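Local coordinates for glycoside hydrolase family 88 protein (Bacteroides vulgatus, PDB 4Q88) that is of unknown function but probably acts as a hydrolase on glycosidic substrates, at residues 17-28 with 54-63. Numbering follows the deposited sequence.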
# COMPACT_ATOMS: atom_id res chain seq x y z
N LEU A 17 -20.85 5.19 0.31
CA LEU A 17 -21.06 3.76 0.27
C LEU A 17 -21.52 3.32 -1.11
O LEU A 17 -21.11 2.25 -1.58
CB LEU A 17 -22.05 3.31 1.37
CG LEU A 17 -21.41 3.40 2.74
CD1 LEU A 17 -22.48 3.33 3.84
CD2 LEU A 17 -20.34 2.33 2.98
N GLU A 18 -22.37 4.11 -1.76
CA GLU A 18 -22.77 3.79 -3.13
C GLU A 18 -21.54 3.65 -4.06
O GLU A 18 -21.46 2.74 -4.90
CB GLU A 18 -23.71 4.87 -3.70
CG GLU A 18 -24.24 4.52 -5.07
CD GLU A 18 -23.26 4.87 -6.20
OE1 GLU A 18 -22.57 5.91 -6.12
OE2 GLU A 18 -23.21 4.12 -7.20
N ILE A 19 -20.60 4.58 -3.92
CA ILE A 19 -19.33 4.55 -4.68
C ILE A 19 -18.54 3.29 -4.38
O ILE A 19 -18.13 2.57 -5.29
CB ILE A 19 -18.49 5.79 -4.41
CG1 ILE A 19 -19.17 7.02 -5.05
CG2 ILE A 19 -17.07 5.60 -4.96
CD1 ILE A 19 -18.60 8.36 -4.64
N ILE A 20 -18.37 3.00 -3.08
CA ILE A 20 -17.62 1.84 -2.64
C ILE A 20 -18.22 0.58 -3.23
O ILE A 20 -17.52 -0.25 -3.83
CB ILE A 20 -17.53 1.81 -1.11
CG1 ILE A 20 -16.60 2.93 -0.64
CG2 ILE A 20 -17.00 0.49 -0.62
CD1 ILE A 20 -16.60 3.13 0.86
N HIS A 21 -19.52 0.44 -3.10
CA HIS A 21 -20.14 -0.76 -3.62
C HIS A 21 -20.12 -0.83 -5.16
O HIS A 21 -19.92 -1.90 -5.70
CB HIS A 21 -21.57 -0.90 -3.08
CG HIS A 21 -21.62 -1.18 -1.62
ND1 HIS A 21 -21.08 -2.32 -1.07
CD2 HIS A 21 -22.18 -0.50 -0.60
CE1 HIS A 21 -21.33 -2.34 0.23
NE2 HIS A 21 -21.95 -1.23 0.55
N ARG A 22 -20.31 0.31 -5.84
CA ARG A 22 -20.23 0.36 -7.31
C ARG A 22 -18.88 -0.17 -7.80
O ARG A 22 -18.79 -1.07 -8.64
CB ARG A 22 -20.43 1.79 -7.81
CG ARG A 22 -20.55 1.85 -9.31
CD ARG A 22 -20.45 3.23 -9.91
NE ARG A 22 -20.88 4.34 -9.06
CZ ARG A 22 -20.46 5.59 -9.23
NH1 ARG A 22 -19.60 5.90 -10.21
NH2 ARG A 22 -20.85 6.54 -8.41
N VAL A 23 -17.81 0.38 -7.21
CA VAL A 23 -16.43 -0.02 -7.58
C VAL A 23 -16.13 -1.47 -7.26
O VAL A 23 -15.60 -2.20 -8.10
CB VAL A 23 -15.39 0.90 -6.90
CG1 VAL A 23 -13.96 0.41 -7.08
CG2 VAL A 23 -15.56 2.33 -7.38
N ASN A 24 -16.52 -1.90 -6.06
CA ASN A 24 -16.16 -3.23 -5.63
C ASN A 24 -16.99 -4.28 -6.35
O ASN A 24 -16.46 -5.34 -6.70
CB ASN A 24 -16.24 -3.41 -4.11
CG ASN A 24 -15.16 -4.35 -3.58
OD1 ASN A 24 -14.08 -4.50 -4.20
ND2 ASN A 24 -15.43 -5.00 -2.46
N GLN A 25 -18.28 -4.00 -6.57
CA GLN A 25 -19.12 -4.96 -7.29
C GLN A 25 -18.73 -5.11 -8.73
O GLN A 25 -18.72 -6.23 -9.22
CB GLN A 25 -20.58 -4.62 -7.15
CG GLN A 25 -21.01 -4.96 -5.74
CD GLN A 25 -22.37 -4.44 -5.37
OE1 GLN A 25 -23.16 -4.05 -6.23
NE2 GLN A 25 -22.65 -4.44 -4.07
N ARG A 26 -18.36 -4.02 -9.37
CA ARG A 26 -17.87 -4.09 -10.75
C ARG A 26 -16.66 -4.99 -10.82
O ARG A 26 -16.60 -5.90 -11.66
CB ARG A 26 -17.53 -2.70 -11.28
CG ARG A 26 -17.08 -2.69 -12.75
CD ARG A 26 -16.22 -1.49 -13.07
NE ARG A 26 -15.31 -1.71 -14.20
CZ ARG A 26 -14.02 -2.05 -14.10
NH1 ARG A 26 -13.40 -2.25 -12.90
NH2 ARG A 26 -13.31 -2.20 -15.23
N TYR A 27 -15.70 -4.78 -9.92
CA TYR A 27 -14.48 -5.58 -9.97
C TYR A 27 -14.76 -7.08 -9.74
O TYR A 27 -14.31 -7.94 -10.51
CB TYR A 27 -13.43 -5.04 -8.97
CG TYR A 27 -12.16 -5.79 -9.08
CD1 TYR A 27 -11.23 -5.45 -10.05
CD2 TYR A 27 -11.91 -6.88 -8.28
CE1 TYR A 27 -10.07 -6.18 -10.20
CE2 TYR A 27 -10.76 -7.61 -8.42
CZ TYR A 27 -9.84 -7.24 -9.38
OH TYR A 27 -8.68 -7.96 -9.53
N GLN A 28 -15.55 -7.40 -8.70
CA GLN A 28 -15.80 -8.80 -8.37
C GLN A 28 -16.70 -9.49 -9.39
O GLN A 28 -16.57 -10.70 -9.60
CB GLN A 28 -16.38 -8.95 -6.95
CG GLN A 28 -15.38 -8.48 -5.89
CD GLN A 28 -15.80 -8.74 -4.46
OE1 GLN A 28 -16.83 -9.36 -4.19
NE2 GLN A 28 -14.96 -8.32 -3.53
N LEU A 54 -15.42 -2.11 6.98
CA LEU A 54 -16.31 -0.95 7.00
C LEU A 54 -17.75 -1.40 6.90
O LEU A 54 -18.62 -0.74 7.46
CB LEU A 54 -16.05 -0.02 5.83
CG LEU A 54 -16.83 1.26 5.76
CD1 LEU A 54 -16.37 2.24 6.83
CD2 LEU A 54 -16.67 1.86 4.37
N THR A 55 -18.00 -2.49 6.20
CA THR A 55 -19.36 -2.84 5.80
C THR A 55 -19.90 -4.16 6.32
O THR A 55 -21.12 -4.40 6.31
CB THR A 55 -19.51 -2.90 4.25
OG1 THR A 55 -18.79 -4.04 3.72
CG2 THR A 55 -19.10 -1.59 3.56
N GLY A 56 -19.03 -5.06 6.71
CA GLY A 56 -19.43 -6.39 7.09
C GLY A 56 -20.02 -7.26 6.01
O GLY A 56 -20.66 -8.27 6.31
N ASN A 57 -19.78 -6.92 4.76
CA ASN A 57 -20.43 -7.58 3.65
C ASN A 57 -19.92 -9.01 3.50
O ASN A 57 -18.74 -9.22 3.23
CB ASN A 57 -20.26 -6.76 2.37
CG ASN A 57 -20.99 -7.35 1.18
OD1 ASN A 57 -20.72 -8.47 0.77
ND2 ASN A 57 -21.91 -6.59 0.60
N LYS A 58 -20.79 -10.01 3.67
CA LYS A 58 -20.32 -11.41 3.62
C LYS A 58 -19.96 -11.92 2.24
O LYS A 58 -19.16 -12.83 2.14
CB LYS A 58 -21.32 -12.37 4.29
CG LYS A 58 -21.32 -12.26 5.81
CD LYS A 58 -22.49 -13.06 6.41
CE LYS A 58 -22.56 -12.96 7.93
NZ LYS A 58 -23.14 -11.66 8.41
N ASP A 59 -20.53 -11.36 1.17
CA ASP A 59 -20.14 -11.74 -0.19
C ASP A 59 -18.71 -11.26 -0.51
O ASP A 59 -17.92 -11.96 -1.13
CB ASP A 59 -21.12 -11.14 -1.21
CG ASP A 59 -22.52 -11.76 -1.10
OD1 ASP A 59 -22.64 -12.94 -0.73
OD2 ASP A 59 -23.49 -11.04 -1.32
N TYR A 60 -18.39 -10.06 -0.07
CA TYR A 60 -17.05 -9.51 -0.30
C TYR A 60 -16.06 -10.35 0.48
O TYR A 60 -15.00 -10.70 -0.02
CB TYR A 60 -16.94 -8.04 0.12
CG TYR A 60 -17.77 -7.04 -0.64
CD1 TYR A 60 -18.26 -7.30 -1.93
CD2 TYR A 60 -17.99 -5.80 -0.12
CE1 TYR A 60 -19.01 -6.34 -2.62
CE2 TYR A 60 -18.74 -4.86 -0.79
CZ TYR A 60 -19.25 -5.14 -2.03
OH TYR A 60 -20.01 -4.18 -2.67
N LEU A 61 -16.42 -10.76 1.69
CA LEU A 61 -15.54 -11.61 2.48
C LEU A 61 -15.26 -12.94 1.77
O LEU A 61 -14.13 -13.44 1.72
CB LEU A 61 -16.15 -11.87 3.86
CG LEU A 61 -15.21 -12.54 4.87
CD1 LEU A 61 -14.12 -11.53 5.22
CD2 LEU A 61 -16.05 -12.97 6.09
N GLN A 62 -16.31 -13.52 1.21
CA GLN A 62 -16.20 -14.80 0.56
C GLN A 62 -15.34 -14.67 -0.68
O GLN A 62 -14.68 -15.65 -1.07
CB GLN A 62 -17.58 -15.31 0.13
CG GLN A 62 -17.54 -16.78 -0.33
CD GLN A 62 -17.14 -17.69 0.82
OE1 GLN A 62 -17.62 -17.53 1.92
NE2 GLN A 62 -16.25 -18.63 0.57
N TYR A 63 -15.31 -13.50 -1.30
CA TYR A 63 -14.41 -13.31 -2.46
C TYR A 63 -12.93 -13.48 -2.05
O TYR A 63 -12.14 -14.14 -2.77
CB TYR A 63 -14.67 -11.96 -3.14
CG TYR A 63 -14.00 -11.74 -4.46
CD1 TYR A 63 -12.75 -11.14 -4.52
CD2 TYR A 63 -14.64 -12.04 -5.67
CE1 TYR A 63 -12.12 -10.91 -5.73
CE2 TYR A 63 -14.00 -11.82 -6.90
CZ TYR A 63 -12.73 -11.25 -6.91
OH TYR A 63 -12.07 -10.96 -8.09
O HOH W 1 -9.61 -11.15 -8.74
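Tyr60 reaches from helix 58-63 into the side of helix 17-28, the two running at 42° to each other with axes 11.7 Å apart at closest approach. It is a knob in a hole made by His21, Asn24, Gln25 and Gln28, and joins neighbouring helices of the all-helical barrel expected of family 88, an (alpha/alpha)6 fold. With Tyr60 CG anti to its carbonyl carbon (chi1 -65°), the ring extends across the groove and places its hydroxyl between two partners. Tyr60 OH lies 2.7 Å from His21 ND1, at the edge of the imidazole, in a nearly straight hydrogen bond; Gln25 NE2 donates to the same OH at 3.0 Å in a more bent bond, the oxygen lying out of the Gln25 amide plane. Asn24 ND2 sits over the centre of one ring face, its amide fixed by hydrogen bonds from ND2 to Asn48 and between OD1 and Tyr44, while Asn57 CG lies against the opposite face, toward the rim. A phenylalanine here lacks the hydroxyl and would probably leave His21 ND1 and Gln25 NE2 without their shared partner. Where helix 39-55 ends, Leu54 CD2 packs on Ile20 CD1 at 3.7 Å. Beyond Gly56, Asn57 caps the next helix, its OD1 accepting from Tyr60 N at 2.9 Å. Farther along, Gln28, its NE2 hydrogen-bonded to the Tyr44 hydroxyl, sets CG 3.6 Å from the centroid of the Tyr63 ring in a CH-pi contact.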